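Side-chain contacts in conjugal transfer protein TRWB (Escherichia coli, PDB 1E9R), which probably works as a hexameric, P-loop NTPase-type coupling protein that helps move DNA out of the donor cell during bacterial conjugation: residues N90-M93 against L94-F97; F97-D100 against K101-I104; G138-D141 against E142-E145. All coordinates share one frame; numbering follows the deposited sequence.

Contact 1 of 3, residues N90-M93 against L94-F97; sequences NGDM and LSKF
The short helix 92-97 carries two side-chain pairs four residues apart, an Asp92-Lys96 salt bridge and a Met-aromatic contact between Met93 and Phe97. In the first, Lys96 NZ reaches Asp92 OD1 at 3.3 Å, a long, weak bond. The lysine runs extended beyond CG, its CE also close to OD1, and slants across the aspartate rather than lying alongside it. Asp92 OD2 turns to Arg71 of helix 66-79, so the carboxylate probably balances two positive charges. In the second pair Met93 SD approaches the edge of the Phe97 ring, 3.9 Å from Phe97 CE2. The bend of the methionine chain at chi2 sets SD beside that edge. On the same turn, Ser95 OG folds back on its own helix and donates to Asp92 O at 2.6 Å; with OG between its backbone N and carbonyl carbon (chi1 72°), the hydroxyl sits over the preceding turn. Backbone bonds from Ser95 N to Gly91 O and from Phe97 N to Met93 O complete the turns. Asp88, on strand 83-89, accepts from the amides of Met93 and Leu94. Met93 and Phe97 pack on helix 66-79, whereas Leu94 leans on strand 243-247.

Contact 2 of 3, residues F97-D100 against K101-I104; sequences FGRD and KDII
Residues Arg99 to Asp102 form a type I beta turn, closed by a weak backbone bond of 3.3 Å from Asp102 N to Arg99 O. The Asp102 side chain adds shorter bonds, to both the backbone and the side chain of Arg99. Its carboxylate folds back over the turn and faces the amide and the guanidinium group of the arginine together. Asp102 OD2 accepts from Arg99 N at 2.7 Å, met on the anti side and well out of the carboxylate plane. OD2 also receives a weak bond from Arg99 NE. The other oxygen, Asp102 OD1, offers its syn lone pair to Arg99 NH2 at 2.8 Å, which completes a two-point salt bridge. The two flat groups are not quite coplanar, their planes standing 26° apart. Placing CG of Asp102 beside its own backbone N (chi1 -63°) brings the carboxylate back toward Arg99, and the arginine meets it by bending at chi3. OD1 has a further donor in Asn242 N, so both carboxylate oxygens take part in more than one bond and the group is held against rotation. On one face of the guanidinium lies Lys101 CD. The ammonium of that lysine bonds to Asn239 O, although it stays near the like-charged Arg99. The turn links helix 92-97 to strand 103-105 and thereby completes the beta-alpha-beta crossover that starts at strand 83-89, a connection characteristic of the P-loop NTPase alpha/beta fold.

Contact 3 of 3, residues G138-D141 against E142-E145; sequences GKTD and EAEE
Thr140 and Ala143 meet at the start of helix 141-163, where Thr140 OG1 accepts from Ala143 N at 3.1 Å in a nearly straight bond (163°). The hydroxyl lies between the backbone N and the carbonyl carbon of its own residue (chi1 68°), which swings it over the first turn and leaves Thr140 OG1 3.4 Å from Ala143 CB. In the same turn, Glu144 N donates to Thr140 O at 2.8 Å, and Glu145 N follows with a more bent bond to Asp141 O. A second side-chain link runs backward from the helix: Glu144 OE1 uses its anti lone pair to accept from Gly138 N at 2.7 Å. The glutamate chain leaves with CG opposite its backbone N and then bends at chi2, curling its carboxylate over the preceding loop. Gly138, lacking a side chain, lets the loop come close to the helix, with Gly138 CA 3.9 Å from Ala143 C. Farther out, Glu144 OE2 forms salt bridges with Arg137 and Arg151, which position the carboxylate and probably keep it charged. Lys139 points away from the turn and pairs with Asp323 of the same chain, while Glu145 OE2 bonds to Tyr149. Neighbouring subunits also reach this surface: Asp141 packs on Thr140 of one, and Thr140 packs on Asp141 of another. The geometry is that of a threonine N-cap, here opening a long helix at a subunit interface of the hexamer.

In the fold
From the N terminus, contact 1 comes first, winding up the helix that follows strand 83-89. Contact 2 takes over at the shared Phe97 and closes the loop that carries the chain into the edge strand 103-105. The two neither nest nor cross; they run in series, and Leu94 CD2 packs on Ile104 CD1 to join them on one side of the chain's centre. Together they tie helix 92-97 to the large mixed sheet, with strand 243-247 lying between strands 83-89 and 103-105. Contact 3, across the centre and about 24 Å from contact 1 between nearest atoms, closes the end of the loop after helix 126-134 onto the first turn of helix 141-163.

Contact 1 of 3, residues N90-M93 against L94-F97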
# COMPACT_ATOMS: atom_id res chain seq x y z
N ASN B 90 4.24 -38.08 -5.87
CA ASN B 90 4.45 -39.43 -5.37
C ASN B 90 4.00 -40.53 -6.32
O ASN B 90 3.79 -41.67 -5.89
CB ASN B 90 3.73 -39.62 -4.04
CG ASN B 90 4.23 -38.67 -2.99
OD1 ASN B 90 5.42 -38.60 -2.72
ND2 ASN B 90 3.31 -37.92 -2.38
N GLY B 91 3.85 -40.20 -7.60
CA GLY B 91 3.43 -41.19 -8.57
C GLY B 91 2.15 -41.96 -8.25
O GLY B 91 1.98 -43.10 -8.71
N ASP B 92 1.26 -41.36 -7.47
CA ASP B 92 -0.00 -42.00 -7.10
C ASP B 92 -0.85 -42.41 -8.31
O ASP B 92 -1.30 -43.54 -8.42
CB ASP B 92 -0.83 -41.09 -6.19
CG ASP B 92 -2.26 -41.57 -6.05
OD1 ASP B 92 -2.48 -42.71 -5.57
OD2 ASP B 92 -3.19 -40.81 -6.42
N MET B 93 -1.08 -41.47 -9.22
CA MET B 93 -1.88 -41.77 -10.41
C MET B 93 -1.15 -42.70 -11.36
O MET B 93 -1.77 -43.49 -12.05
CB MET B 93 -2.25 -40.47 -11.13
CG MET B 93 -3.28 -39.65 -10.38
SD MET B 93 -4.58 -39.14 -11.50
CE MET B 93 -4.60 -37.31 -11.19
N LEU B 94 0.17 -42.58 -11.38
CA LEU B 94 1.01 -43.42 -12.23
C LEU B 94 0.84 -44.87 -11.79
O LEU B 94 0.73 -45.79 -12.62
CB LEU B 94 2.48 -43.01 -12.11
CG LEU B 94 3.53 -44.01 -12.62
CD1 LEU B 94 3.41 -44.16 -14.13
CD2 LEU B 94 4.92 -43.54 -12.24
N SER B 95 0.83 -45.06 -10.47
CA SER B 95 0.70 -46.39 -9.90
C SER B 95 -0.66 -47.02 -10.15
O SER B 95 -0.79 -48.24 -10.16
CB SER B 95 0.98 -46.33 -8.40
OG SER B 95 -0.07 -45.69 -7.72
N LYS B 96 -1.68 -46.20 -10.37
CA LYS B 96 -3.01 -46.75 -10.60
C LYS B 96 -3.47 -46.70 -12.04
O LYS B 96 -4.24 -47.55 -12.46
CB LYS B 96 -4.04 -46.04 -9.72
CG LYS B 96 -3.89 -46.35 -8.25
CD LYS B 96 -4.73 -45.41 -7.41
CE LYS B 96 -4.47 -45.61 -5.92
NZ LYS B 96 -5.19 -44.58 -5.11
N PHE B 97 -2.99 -45.72 -12.80
CA PHE B 97 -3.42 -45.61 -14.19
C PHE B 97 -2.32 -45.75 -15.23
O PHE B 97 -2.60 -45.70 -16.44
CB PHE B 97 -4.14 -44.28 -14.40
CG PHE B 97 -5.25 -44.02 -13.41
CD1 PHE B 97 -6.30 -44.93 -13.27
CD2 PHE B 97 -5.24 -42.88 -12.62
CE1 PHE B 97 -7.32 -44.69 -12.36
CE2 PHE B 97 -6.25 -42.64 -11.71
CZ PHE B 97 -7.30 -43.55 -11.58

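Contact 2 of 3, residues F97-D100 against K101-I104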
# COMPACT_ATOMS: atom_id res chain seq x y z
N PHE B 97 -2.99 -45.72 -12.80
CA PHE B 97 -3.42 -45.61 -14.19
C PHE B 97 -2.32 -45.75 -15.23
O PHE B 97 -2.60 -45.70 -16.44
CB PHE B 97 -4.14 -44.28 -14.40
CG PHE B 97 -5.25 -44.02 -13.41
CD1 PHE B 97 -6.30 -44.93 -13.27
CD2 PHE B 97 -5.24 -42.88 -12.62
CE1 PHE B 97 -7.32 -44.69 -12.36
CE2 PHE B 97 -6.25 -42.64 -11.71
CZ PHE B 97 -7.30 -43.55 -11.58
N GLY B 98 -1.09 -45.92 -14.77
CA GLY B 98 0.04 -46.05 -15.68
C GLY B 98 0.08 -47.33 -16.50
O GLY B 98 0.15 -48.43 -15.96
N ARG B 99 0.03 -47.17 -17.82
CA ARG B 99 0.08 -48.30 -18.74
C ARG B 99 1.49 -48.41 -19.30
O ARG B 99 2.34 -47.55 -19.04
CB ARG B 99 -0.92 -48.13 -19.88
CG ARG B 99 -2.37 -48.06 -19.41
CD ARG B 99 -3.22 -47.37 -20.47
NE ARG B 99 -2.49 -46.29 -21.12
CZ ARG B 99 -3.02 -45.38 -21.93
NH1 ARG B 99 -4.32 -45.40 -22.21
NH2 ARG B 99 -2.26 -44.44 -22.49
N ASP B 100 1.73 -49.45 -20.08
CA ASP B 100 3.04 -49.70 -20.65
C ASP B 100 3.58 -48.65 -21.62
O ASP B 100 4.77 -48.31 -21.58
CB ASP B 100 3.03 -51.08 -21.31
CG ASP B 100 4.39 -51.76 -21.27
OD1 ASP B 100 5.24 -51.47 -22.15
OD2 ASP B 100 4.61 -52.57 -20.34
N LYS B 101 2.72 -48.14 -22.49
CA LYS B 101 3.11 -47.15 -23.48
C LYS B 101 3.21 -45.72 -22.93
O LYS B 101 3.51 -44.79 -23.68
CB LYS B 101 2.11 -47.15 -24.64
CG LYS B 101 0.66 -46.96 -24.18
CD LYS B 101 -0.30 -46.86 -25.36
CE LYS B 101 0.01 -45.65 -26.21
NZ LYS B 101 -0.99 -45.45 -27.30
N ASP B 102 2.96 -45.56 -21.64
CA ASP B 102 3.01 -44.23 -21.04
C ASP B 102 4.41 -43.76 -20.66
O ASP B 102 5.33 -44.56 -20.49
CB ASP B 102 2.08 -44.17 -19.82
CG ASP B 102 0.63 -44.37 -20.20
OD1 ASP B 102 0.23 -43.93 -21.31
OD2 ASP B 102 -0.13 -44.96 -19.40
N ILE B 103 4.54 -42.44 -20.55
CA ILE B 103 5.79 -41.75 -20.24
C ILE B 103 5.91 -41.30 -18.78
O ILE B 103 4.91 -41.01 -18.13
CB ILE B 103 5.94 -40.50 -21.12
CG1 ILE B 103 5.72 -40.85 -22.59
CG2 ILE B 103 7.31 -39.90 -20.95
CD1 ILE B 103 6.73 -41.82 -23.13
N ILE B 104 7.15 -41.24 -18.29
CA ILE B 104 7.43 -40.78 -16.94
C ILE B 104 8.57 -39.77 -16.99
O ILE B 104 9.57 -39.97 -17.68
CB ILE B 104 7.88 -41.92 -15.99
CG1 ILE B 104 6.74 -42.91 -15.75
CG2 ILE B 104 8.32 -41.34 -14.66
CD1 ILE B 104 7.12 -44.07 -14.84

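Contact 3 of 3, residues G138-D141 against E142-E145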
# COMPACT_ATOMS: atom_id res chain seq x y z
N GLY B 138 9.65 -13.93 -12.39
CA GLY B 138 10.04 -13.57 -11.05
C GLY B 138 8.85 -13.23 -10.17
O GLY B 138 7.85 -12.67 -10.65
N LYS B 139 8.96 -13.57 -8.89
CA LYS B 139 7.90 -13.28 -7.94
C LYS B 139 7.60 -11.78 -7.92
O LYS B 139 6.44 -11.38 -7.96
CB LYS B 139 8.30 -13.76 -6.55
CG LYS B 139 7.24 -13.52 -5.48
CD LYS B 139 7.62 -14.19 -4.18
CE LYS B 139 6.60 -13.88 -3.10
NZ LYS B 139 6.95 -14.57 -1.82
N THR B 140 8.65 -10.97 -7.88
CA THR B 140 8.51 -9.50 -7.87
C THR B 140 9.06 -8.88 -9.15
O THR B 140 9.72 -9.55 -9.95
CB THR B 140 9.26 -8.88 -6.67
OG1 THR B 140 10.68 -9.06 -6.86
CG2 THR B 140 8.85 -9.56 -5.37
N ASP B 141 8.80 -7.59 -9.35
CA ASP B 141 9.28 -6.90 -10.55
C ASP B 141 10.80 -6.95 -10.65
O ASP B 141 11.37 -7.13 -11.74
CB ASP B 141 8.80 -5.45 -10.52
CG ASP B 141 7.41 -5.28 -11.12
OD1 ASP B 141 6.92 -6.17 -11.85
OD2 ASP B 141 6.80 -4.22 -10.86
N GLU B 142 11.46 -6.82 -9.51
CA GLU B 142 12.90 -6.86 -9.49
C GLU B 142 13.38 -8.28 -9.77
O GLU B 142 14.30 -8.49 -10.55
CB GLU B 142 13.41 -6.38 -8.13
CG GLU B 142 14.92 -6.35 -8.04
CD GLU B 142 15.44 -5.71 -6.76
OE1 GLU B 142 15.04 -6.15 -5.65
OE2 GLU B 142 16.26 -4.77 -6.87
N ALA B 143 12.75 -9.27 -9.14
CA ALA B 143 13.14 -10.66 -9.35
C ALA B 143 12.99 -11.01 -10.81
O ALA B 143 13.80 -11.73 -11.37
CB ALA B 143 12.30 -11.59 -8.50
N GLU B 144 11.94 -10.49 -11.44
CA GLU B 144 11.73 -10.77 -12.85
C GLU B 144 12.81 -10.08 -13.69
O GLU B 144 13.17 -10.57 -14.77
CB GLU B 144 10.34 -10.31 -13.30
CG GLU B 144 10.09 -10.37 -14.81
CD GLU B 144 10.37 -11.73 -15.43
OE1 GLU B 144 10.42 -12.75 -14.71
OE2 GLU B 144 10.54 -11.77 -16.67
N GLU B 145 13.33 -8.95 -13.22
CA GLU B 145 14.38 -8.25 -13.95
C GLU B 145 15.59 -9.19 -14.00
O GLU B 145 16.20 -9.38 -15.05
CB GLU B 145 14.75 -6.94 -13.25
CG GLU B 145 15.81 -6.12 -13.99
CD GLU B 145 16.51 -5.08 -13.11
OE1 GLU B 145 16.11 -4.93 -11.93
OE2 GLU B 145 17.46 -4.41 -13.60